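Local coordinates for sensor protein (Vibrio cholerae, PDB 3BY9) that forms the extracytoplasmic sensor domain of the histidine kinase DctB, which binds C4-dicarboxylates such as succinate and probably controls autophosphorylation on histidine, at residues 3-6 / 7-11; 13-16 / 17-20. All blocks are in the same frame, centred on the assembly; numbering follows the deposited sequence. Where two conformers were deposited one is given.

Interaction 1: residues 3-6 / 7-11; sequences FQYQ and ALLNE
Gln6 swings CG away from its own nitrogen (chi1 -173°) and bends at the next bond, which curls the chain along the helix surface and brings its amide beside that of Asn10, one turn on. NE2 of Gln6 donates to OD1 of Asn10 over 3.1 Å, in a nearly straight bond (163° at the hydrogen). The acceptor lies almost in the amide plane of Gln6, whereas the donor sits well above the carbonyl plane of Asn10, 40° out of it and so not on a lone pair. Under this side-chain link runs the backbone bond from Asn10 N to Gln6 O, so the same i to i+4 pair is joined twice.

Round the helix, one edge of the Tyr5 ring meets the isobutyl group of Leu9. Leu9 CD1 lies near the ring plane, 3.8 Å from Tyr5 CE2, so this is an edge contact and not a stack. Leu9 N donates to Tyr5 O over 2.9 Å. The Tyr5 hydroxyl is hydrogen-bonded to Glu225. The first two turns of helix 5-27 are thus two-sided: Tyr5, Leu8 and Leu9 pack on Ile239 of strand 238-245, while an amide pair ties the exposed flank, its bond straight at the hydrogen but off the lone-pair plane of Asn10, and so probably only a modest addition to the backbone bond.

Interaction 2: residues 13-16 / 17-20; sequences QSQL and DRFS
Gln13 opens this stretch with its carbonyl: O accepts Asp17 N at 3.0 Å, the first of four successive i to i+4 bonds in the middle of helix 5-27. The Asp17 carboxylate folds back beside that carbonyl. Its OD1 makes a salt bridge with Arg243, whose other terminal nitrogen is hydrogen-bonded to OE1 of Gln13, so one guanidinium joins both side chains to strand 238-245.

Ser14 O takes the backbone N of Arg18 and also lies over one face of the Arg18 guanidinium, 3.7 Å above its plane and toward the rim. Arg18 is bent at chi3 (-66°), which turns its head back along the helix.

Gln15 sends its extended chain past the same arginine, and its CG is 3.5 Å from Arg18 NH2. The amide and guanidinium planes are only 19° apart, but the two ends part company: Gln15 OE1 is hydrogen-bonded to Ser164 OG, while Arg18 NH2 is salt-bridged to Glu11.

Leu16 closes the run, its O accepting Ser20 N at 2.8 Å, with its side chain packed on Ile252 and Val254 of strand 250-257. Beyond it, Phe19 meets Trp159 edge-to-face. Backbone bonds therefore hold the helix itself, while the polar ends are spent on partners outside this turn, and the Arg243 bridge would be expected to stabilise the negative charge of Asp17.

Overall arrangement
Both interactions lie in series along helix 5-27, their centres about 15 Å apart, and a salt bridge joins them: Glu11 OE2 lies 3.1 Å from Arg18 NH2. Interaction 1 is a surface contact at the N-terminal end of the helix, with the Tyr5 side chain about 11 Å from a bound calcium ion; interaction 2 is partly buried and away from the annotated sites. Strand 238-245 lies against both, but 13-20 also packs on strand 250-257. The chemistry follows the place: interaction 1 has an outward polar bond, Tyr5 to Glu225, beside its amide pair, whereas in interaction 2 Gln13, Gln15 and Asp17 all bond outside the helix, fastening it to its domain.

Interaction 1: residues 3-6 / 7-11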
loop_
_atom_site.group_PDB
_atom_site.type_symbol
_atom_site.label_atom_id
_atom_site.label_comp_id
_atom_site.label_asym_id
_atom_site.label_seq_id
_atom_site.Cartn_x
_atom_site.Cartn_y
_atom_site.Cartn_z
ATOM N N PHE A 3 -34.349 -7.073 -13.832
ATOM C CA PHE A 3 -34.526 -8.516 -13.694
ATOM C C PHE A 3 -33.121 -9.103 -13.706
ATOM O O PHE A 3 -32.936 -10.295 -13.484
ATOM C CB PHE A 3 -35.394 -9.113 -14.837
ATOM C CG PHE A 3 -34.779 -9.013 -16.220
ATOM C CD1 PHE A 3 -33.750 -9.865 -16.609
ATOM C CD2 PHE A 3 -35.260 -8.086 -17.140
ATOM C CE1 PHE A 3 -33.206 -9.791 -17.900
ATOM C CE2 PHE A 3 -34.728 -8.003 -18.434
ATOM C CZ PHE A 3 -33.698 -8.857 -18.815
ATOM N N GLN A 4 -32.134 -8.237 -13.963
ATOM C CA GLN A 4 -30.743 -8.651 -13.984
ATOM C C GLN A 4 -29.927 -8.075 -12.806
ATOM O O GLN A 4 -28.782 -8.450 -12.653
ATOM C CB GLN A 4 -30.064 -8.210 -15.284
ATOM C CG GLN A 4 -30.319 -9.117 -16.497
ATOM C CD GLN A 4 -29.410 -8.772 -17.678
ATOM O OE1 GLN A 4 -29.245 -9.566 -18.614
ATOM N NE2 GLN A 4 -28.822 -7.583 -17.640
ATOM N N TYR A 5 -30.507 -7.203 -11.984
ATOM C CA TYR A 5 -29.755 -6.554 -10.879
ATOM C C TYR A 5 -29.223 -7.568 -9.860
ATOM O O TYR A 5 -28.023 -7.547 -9.509
ATOM C CB TYR A 5 -30.671 -5.505 -10.221
ATOM C CG TYR A 5 -30.019 -4.411 -9.412
ATOM C CD1 TYR A 5 -30.209 -3.067 -9.742
ATOM C CD2 TYR A 5 -29.258 -4.711 -8.266
ATOM C CE1 TYR A 5 -29.656 -2.031 -8.943
ATOM C CE2 TYR A 5 -28.702 -3.688 -7.471
ATOM C CZ TYR A 5 -28.906 -2.353 -7.812
ATOM O OH TYR A 5 -28.385 -1.331 -7.038
ATOM N N GLN A 6 -30.076 -8.480 -9.388
ATOM C CA GLN A 6 -29.576 -9.443 -8.397
ATOM C C GLN A 6 -28.460 -10.314 -8.984
ATOM O O GLN A 6 -27.479 -10.623 -8.319
ATOM C CB GLN A 6 -30.720 -10.332 -7.856
ATOM C CG GLN A 6 -30.281 -11.246 -6.689
ATOM C CD GLN A 6 -29.814 -10.453 -5.479
ATOM O OE1 GLN A 6 -30.557 -9.651 -4.946
ATOM N NE2 GLN A 6 -28.556 -10.689 -5.031
ATOM N N ALA A 7 -28.599 -10.704 -10.247
ATOM C CA ALA A 7 -27.592 -11.528 -10.890
ATOM C C ALA A 7 -26.254 -10.763 -10.969
ATOM O O ALA A 7 -25.193 -11.351 -10.803
ATOM C CB ALA A 7 -28.062 -11.938 -12.294
ATOM N N LEU A 8 -26.326 -9.461 -11.189
ATOM C CA LEU A 8 -25.109 -8.661 -11.249
ATOM C C LEU A 8 -24.484 -8.628 -9.837
ATOM O O LEU A 8 -23.277 -8.782 -9.681
ATOM C CB LEU A 8 -25.446 -7.257 -11.711
ATOM C CG LEU A 8 -24.272 -6.244 -11.709
ATOM C CD1 LEU A 8 -23.112 -6.795 -12.577
ATOM C CD2 LEU A 8 -24.749 -4.915 -12.277
ATOM N N LEU A 9 -25.309 -8.437 -8.800
ATOM C CA LEU A 9 -24.725 -8.420 -7.451
ATOM C C LEU A 9 -24.090 -9.767 -7.140
ATOM O O LEU A 9 -23.084 -9.850 -6.424
ATOM C CB LEU A 9 -25.827 -8.155 -6.398
ATOM C CG LEU A 9 -26.416 -6.752 -6.465
ATOM C CD1 LEU A 9 -27.543 -6.673 -5.388
ATOM C CD2 LEU A 9 -25.302 -5.704 -6.148
ATOM N N ASN A 10 -24.690 -10.845 -7.648
ATOM C CA ASN A 10 -24.134 -12.177 -7.383
ATOM C C ASN A 10 -22.789 -12.310 -8.060
ATOM O O ASN A 10 -21.846 -12.874 -7.473
ATOM C CB ASN A 10 -25.097 -13.262 -7.886
ATOM C CG ASN A 10 -26.377 -13.337 -7.044
ATOM O OD1 ASN A 10 -26.466 -12.756 -5.950
ATOM N ND2 ASN A 10 -27.368 -14.055 -7.545
ATOM N N GLU A 11 -22.691 -11.828 -9.294
ATOM C CA GLU A 11 -21.427 -11.884 -10.048
ATOM C C GLU A 11 -20.385 -11.010 -9.357
ATOM O O GLU A 11 -19.211 -11.364 -9.288
ATOM C CB GLU A 11 -21.641 -11.391 -11.488
ATOM C CG GLU A 11 -20.343 -11.298 -12.334
ATOM C CD GLU A 11 -19.511 -12.605 -12.396
ATOM O OE1 GLU A 11 -19.986 -13.720 -12.071
ATOM O OE2 GLU A 11 -18.334 -12.513 -12.803
#

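Interaction 2: residues 13-16 / 17-20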
loop_
_atom_site.group_PDB
_atom_site.type_symbol
_atom_site.label_atom_id
_atom_site.label_comp_id
_atom_site.label_asym_id
_atom_site.label_seq_id
_atom_site.Cartn_x
_atom_site.Cartn_y
_atom_site.Cartn_z
ATOM N N GLN A 13 -20.049 -10.601 -6.245
ATOM C CA GLN A 13 -19.498 -11.376 -5.132
ATOM C C GLN A 13 -18.412 -12.328 -5.613
ATOM O O GLN A 13 -17.405 -12.524 -4.943
ATOM C CB GLN A 13 -20.600 -12.154 -4.389
ATOM C CG GLN A 13 -21.479 -11.252 -3.507
ATOM C CD GLN A 13 -20.653 -10.514 -2.469
ATOM O OE1 GLN A 13 -19.987 -11.145 -1.655
ATOM N NE2 GLN A 13 -20.685 -9.187 -2.494
ATOM N N SER A 14 -18.605 -12.919 -6.790
ATOM C CA SER A 14 -17.603 -13.830 -7.319
ATOM C C SER A 14 -16.354 -13.070 -7.765
ATOM O O SER A 14 -15.219 -13.553 -7.608
ATOM C CB SER A 14 -18.193 -14.622 -8.477
ATOM O OG SER A 14 -19.126 -15.571 -7.981
ATOM N N GLN A 15 -16.551 -11.893 -8.353
ATOM C CA GLN A 15 -15.398 -11.089 -8.760
ATOM C C GLN A 15 -14.596 -10.690 -7.547
ATOM O O GLN A 15 -13.360 -10.730 -7.591
ATOM C CB GLN A 15 -15.831 -9.824 -9.476
ATOM C CG GLN A 15 -16.493 -10.107 -10.825
ATOM C CD GLN A 15 -16.891 -8.797 -11.472
ATOM O OE1 GLN A 15 -16.061 -8.091 -12.072
ATOM N NE2 GLN A 15 -18.137 -8.442 -11.318
ATOM N N LEU A 16 -15.291 -10.286 -6.476
ATOM C CA LEU A 16 -14.576 -9.870 -5.265
ATOM C C LEU A 16 -13.835 -11.073 -4.657
ATOM O O LEU A 16 -12.711 -10.943 -4.123
ATOM C CB LEU A 16 -15.559 -9.257 -4.216
ATOM C CG LEU A 16 -16.168 -7.894 -4.632
ATOM C CD1 LEU A 16 -17.326 -7.427 -3.744
ATOM C CD2 LEU A 16 -15.009 -6.858 -4.594
ATOM N N ASP A 17 -14.456 -12.247 -4.702
ATOM C CA ASP A 17 -13.784 -13.445 -4.157
ATOM C C ASP A 17 -12.482 -13.712 -4.940
ATOM O O ASP A 17 -11.414 -13.921 -4.346
ATOM C CB ASP A 17 -14.669 -14.696 -4.305
ATOM C CG ASP A 17 -15.806 -14.769 -3.313
ATOM O OD1 ASP A 17 -15.866 -13.970 -2.349
ATOM O OD2 ASP A 17 -16.657 -15.689 -3.519
ATOM N N ARG A 18 -12.577 -13.683 -6.269
ATOM C CA ARG A 18 -11.410 -13.958 -7.116
ATOM C C ARG A 18 -10.311 -12.888 -6.957
ATOM O O ARG A 18 -9.115 -13.207 -6.850
ATOM C CB ARG A 18 -11.813 -14.022 -8.593
ATOM C CG ARG A 18 -12.629 -15.243 -9.005
ATOM C CD ARG A 18 -12.736 -15.358 -10.548
ATOM N NE ARG A 18 -13.496 -14.281 -11.182
ATOM C CZ ARG A 18 -14.820 -14.293 -11.323
ATOM N NH1 ARG A 18 -15.519 -15.324 -10.879
ATOM N NH2 ARG A 18 -15.451 -13.282 -11.907
ATOM N N PHE A 19 -10.699 -11.625 -6.926
ATOM C CA PHE A 19 -9.688 -10.586 -6.789
ATOM C C PHE A 19 -9.073 -10.556 -5.400
ATOM O O PHE A 19 -7.872 -10.325 -5.258
ATOM C CB PHE A 19 -10.282 -9.212 -7.168
ATOM C CG PHE A 19 -9.230 -8.174 -7.476
ATOM C CD1 PHE A 19 -8.211 -8.444 -8.391
ATOM C CD2 PHE A 19 -9.278 -6.921 -6.878
ATOM C CE1 PHE A 19 -7.240 -7.451 -8.698
ATOM C CE2 PHE A 19 -8.320 -5.936 -7.178
ATOM C CZ PHE A 19 -7.311 -6.209 -8.083
ATOM N N SER A 20 -9.903 -10.710 -4.367
ATOM C CA SER A 20 -9.382 -10.697 -3.004
ATOM C C SER A 20 -8.368 -11.833 -2.893
ATOM O O SER A 20 -7.289 -11.683 -2.287
ATOM C CB SER A 20 -10.515 -10.908 -1.987
ATOM O OG SER A 20 -9.961 -11.297 -0.738
#